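Local coordinates for protein dual oxidase maturation factor 1 (Mus musculus, PDB 6WXU) that probably supports the maturation of the dual oxidase DUOX1 and its transport from the endoplasmic reticulum to the plasma membrane, at residues F130-G135 with Q172-G177. Residues are numbered along the deposited sequence; the frame is centred on the assembly and turned at random.
Sequences FAWRLG and QYRLAG
One face of the Trp132 indole lies against the backbone of helix 170-199. Above the outer part of that face sit Tyr173 CB and the backbone N of Arg174. The closest approach is Trp132 CZ2 to Tyr173 CB, 3.7 Å. The two rings meet obliquely, neither stacked nor edge-to-face, with their planes at 48° and the centroids of the Trp132 six-membered ring and the Tyr173 ring 5.9 Å apart. At the other end of the indole, Trp132 CD1 is 3.9 Å from Arg174 CA. Arg133 O is at the border of the Arg174 guanidinium, close to its plane and 4.1 Å from NH2. The segment 130-135 leaves strand 128-130, an outermost strand, within this chain, of its antiparallel sheet, and leads to helix 138-147. The contact thus packs this loop, in the predicted extracellular region, on the long helix 170-199. With chi1 at -169° the Arg174 side chain turns CG opposite its own N and runs extended past Trp132 O, 3.5 Å from CG. Leu134 runs roughly perpendicular to this arginine, with CD1 4.1 Å from Arg174 NE. Trp132 also touches Tyr138, and its NE1 makes a weak hydrogen bond to Leu105 O. Replacing Trp132 with an alanine would remove the indole, which would probably leave Tyr173 CB without its aromatic cover and open a gap between loop and helix. Leu134 also packs on an apolar side chain on the chain of a different protein in the assembly.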
ATOM      1  N   PHE B 130      11.286  13.324   4.186  1.00 43.80           N
ATOM      2  CA  PHE B 130      10.236  13.340   3.175  1.00 43.80           C
ATOM      3  C   PHE B 130      10.820  13.912   1.893  1.00 43.80           C
ATOM      4  O   PHE B 130      11.282  15.055   1.880  1.00 43.80           O
ATOM      5  CB  PHE B 130       9.041  14.175   3.635  1.00 43.80           C
ATOM      6  CG  PHE B 130       8.509  13.785   4.979  1.00 43.80           C
ATOM      7  CD1 PHE B 130       9.080  14.283   6.132  1.00 43.80           C
ATOM      8  CD2 PHE B 130       7.433  12.934   5.089  1.00 43.80           C
ATOM      9  CE1 PHE B 130       8.597  13.925   7.365  1.00 43.80           C
ATOM     10  CE2 PHE B 130       6.946  12.576   6.320  1.00 43.80           C
ATOM     11  CZ  PHE B 130       7.528  13.072   7.459  1.00 43.80           C
ATOM     12  N   ALA B 131      10.788  13.130   0.818  1.00 46.57           N
ATOM     13  CA  ALA B 131      11.482  13.464  -0.418  1.00 46.57           C
ATOM     14  C   ALA B 131      10.504  13.896  -1.500  1.00 46.57           C
ATOM     15  O   ALA B 131       9.413  13.339  -1.623  1.00 46.57           O
ATOM     16  CB  ALA B 131      12.304  12.278  -0.918  1.00 46.57           C
ATOM     17  N   TRP B 132      10.908  14.894  -2.286  1.00 47.34           N
ATOM     18  CA  TRP B 132      10.120  15.385  -3.409  1.00 47.34           C
ATOM     19  C   TRP B 132      10.886  15.287  -4.721  1.00 47.34           C
ATOM     20  O   TRP B 132      10.627  16.051  -5.649  1.00 47.34           O
ATOM     21  CB  TRP B 132       9.664  16.823  -3.173  1.00 47.34           C
ATOM     22  CG  TRP B 132      10.764  17.777  -2.863  1.00 47.34           C
ATOM     23  CD1 TRP B 132      11.840  18.066  -3.641  1.00 47.34           C
ATOM     24  CD2 TRP B 132      10.884  18.589  -1.697  1.00 47.34           C
ATOM     25  NE1 TRP B 132      12.632  18.995  -3.025  1.00 47.34           N
ATOM     26  CE2 TRP B 132      12.064  19.334  -1.827  1.00 47.34           C
ATOM     27  CE3 TRP B 132      10.111  18.752  -0.548  1.00 47.34           C
ATOM     28  CZ2 TRP B 132      12.490  20.229  -0.858  1.00 47.34           C
ATOM     29  CZ3 TRP B 132      10.535  19.639   0.411  1.00 47.34           C
ATOM     30  CH2 TRP B 132      11.714  20.366   0.252  1.00 47.34           C
ATOM     31  N   ARG B 133      11.836  14.359  -4.809  1.00 54.89           N
ATOM     32  CA  ARG B 133      12.581  14.176  -6.040  1.00 54.89           C
ATOM     33  C   ARG B 133      11.636  13.762  -7.163  1.00 54.89           C
ATOM     34  O   ARG B 133      10.462  13.459  -6.947  1.00 54.89           O
ATOM     35  CB  ARG B 133      13.677  13.130  -5.860  1.00 54.89           C
ATOM     36  CG  ARG B 133      14.586  13.358  -4.674  1.00 54.89           C
ATOM     37  CD  ARG B 133      15.860  12.535  -4.792  1.00 54.89           C
ATOM     38  NE  ARG B 133      16.933  13.282  -5.447  1.00 54.89           N
ATOM     39  CZ  ARG B 133      17.959  13.841  -4.810  1.00 54.89           C
ATOM     40  NH1 ARG B 133      18.066  13.732  -3.494  1.00 54.89           N
ATOM     41  NH2 ARG B 133      18.883  14.504  -5.490  1.00 54.89           N
ATOM     42  N   LEU B 134      12.166  13.753  -8.385  1.00 55.72           N
ATOM     43  CA  LEU B 134      11.332  13.469  -9.544  1.00 55.72           C
ATOM     44  C   LEU B 134      10.806  12.041  -9.553  1.00 55.72           C
ATOM     45  O   LEU B 134       9.766  11.785 -10.168  1.00 55.72           O
ATOM     46  CB  LEU B 134      12.103  13.752 -10.829  1.00 55.72           C
ATOM     47  CG  LEU B 134      11.475  14.825 -11.716  1.00 55.72           C
ATOM     48  CD1 LEU B 134      11.306  16.115 -10.936  1.00 55.72           C
ATOM     49  CD2 LEU B 134      12.312  15.054 -12.959  1.00 55.72           C
ATOM     50  N   GLY B 135      11.484  11.114  -8.887  1.00 56.86           N
ATOM     51  CA  GLY B 135      11.031   9.743  -8.807  1.00 56.86           C
ATOM     52  C   GLY B 135      10.208   9.403  -7.585  1.00 56.86           C
ATOM     53  O   GLY B 135       9.861   8.230  -7.402  1.00 56.86           O
ATOM     54  N   GLN B 172       7.950  25.298  -5.684  1.00 52.75           N
ATOM     55  CA  GLN B 172       9.163  26.105  -5.700  1.00 52.75           C
ATOM     56  C   GLN B 172      10.372  25.290  -5.267  1.00 52.75           C
ATOM     57  O   GLN B 172      11.390  25.250  -5.967  1.00 52.75           O
ATOM     58  CB  GLN B 172       8.984  27.319  -4.798  1.00 52.75           C
ATOM     59  CG  GLN B 172      10.079  28.352  -4.925  1.00 52.75           C
ATOM     60  CD  GLN B 172       9.910  29.230  -6.146  1.00 52.75           C
ATOM     61  OE1 GLN B 172       8.920  29.128  -6.868  1.00 52.75           O
ATOM     62  NE2 GLN B 172      10.879  30.104  -6.381  1.00 52.75           N
ATOM     63  N   TYR B 173      10.282  24.634  -4.111  1.00 49.20           N
ATOM     64  CA  TYR B 173      11.416  23.850  -3.642  1.00 49.20           C
ATOM     65  C   TYR B 173      11.722  22.693  -4.578  1.00 49.20           C
ATOM     66  O   TYR B 173      12.892  22.362  -4.787  1.00 49.20           O
ATOM     67  CB  TYR B 173      11.166  23.352  -2.224  1.00 49.20           C
ATOM     68  CG  TYR B 173      11.526  24.365  -1.171  1.00 49.20           C
ATOM     69  CD1 TYR B 173      12.809  24.433  -0.662  1.00 49.20           C
ATOM     70  CD2 TYR B 173      10.588  25.262  -0.693  1.00 49.20           C
ATOM     71  CE1 TYR B 173      13.145  25.357   0.294  1.00 49.20           C
ATOM     72  CE2 TYR B 173      10.916  26.188   0.260  1.00 49.20           C
ATOM     73  CZ  TYR B 173      12.194  26.232   0.752  1.00 49.20           C
ATOM     74  OH  TYR B 173      12.524  27.158   1.707  1.00 49.20           O
ATOM     75  N   ARG B 174      10.700  22.096  -5.184  1.00 49.15           N
ATOM     76  CA  ARG B 174      10.931  20.975  -6.084  1.00 49.15           C
ATOM     77  C   ARG B 174      11.708  21.408  -7.321  1.00 49.15           C
ATOM     78  O   ARG B 174      12.716  20.790  -7.680  1.00 49.15           O
ATOM     79  CB  ARG B 174       9.601  20.347  -6.481  1.00 49.15           C
ATOM     80  CG  ARG B 174       9.745  19.040  -7.197  1.00 49.15           C
ATOM     81  CD  ARG B 174       8.438  18.609  -7.802  1.00 49.15           C
ATOM     82  NE  ARG B 174       8.483  17.210  -8.202  1.00 49.15           N
ATOM     83  CZ  ARG B 174       7.543  16.609  -8.919  1.00 49.15           C
ATOM     84  NH1 ARG B 174       6.481  17.291  -9.321  1.00 49.15           N
ATOM     85  NH2 ARG B 174       7.666  15.329  -9.236  1.00 49.15           N
ATOM     86  N   LEU B 175      11.256  22.472  -7.986  1.00 48.56           N
ATOM     87  CA  LEU B 175      11.931  22.924  -9.197  1.00 48.56           C
ATOM     88  C   LEU B 175      13.336  23.431  -8.896  1.00 48.56           C
ATOM     89  O   LEU B 175      14.289  23.104  -9.616  1.00 48.56           O
ATOM     90  CB  LEU B 175      11.108  24.010  -9.883  1.00 48.56           C
ATOM     91  CG  LEU B 175      10.072  23.557 -10.910  1.00 48.56           C
ATOM     92  CD1 LEU B 175      10.719  22.647 -11.930  1.00 48.56           C
ATOM     93  CD2 LEU B 175       8.893  22.860 -10.260  1.00 48.56           C
ATOM     94  N   ALA B 176      13.484  24.232  -7.839  1.00 48.53           N
ATOM     95  CA  ALA B 176      14.796  24.769  -7.507  1.00 48.53           C
ATOM     96  C   ALA B 176      15.777  23.658  -7.166  1.00 48.53           C
ATOM     97  O   ALA B 176      16.931  23.684  -7.608  1.00 48.53           O
ATOM     98  CB  ALA B 176      14.678  25.756  -6.352  1.00 48.53           C
ATOM     99  N   GLY B 177      15.340  22.670  -6.385  1.00 47.72           N
ATOM    100  CA  GLY B 177      16.217  21.556  -6.076  1.00 47.72           C
ATOM    101  C   GLY B 177      16.580  20.746  -7.302  1.00 47.72           C
ATOM    102  O   GLY B 177      17.718  20.295  -7.446  1.00 47.72           O
TER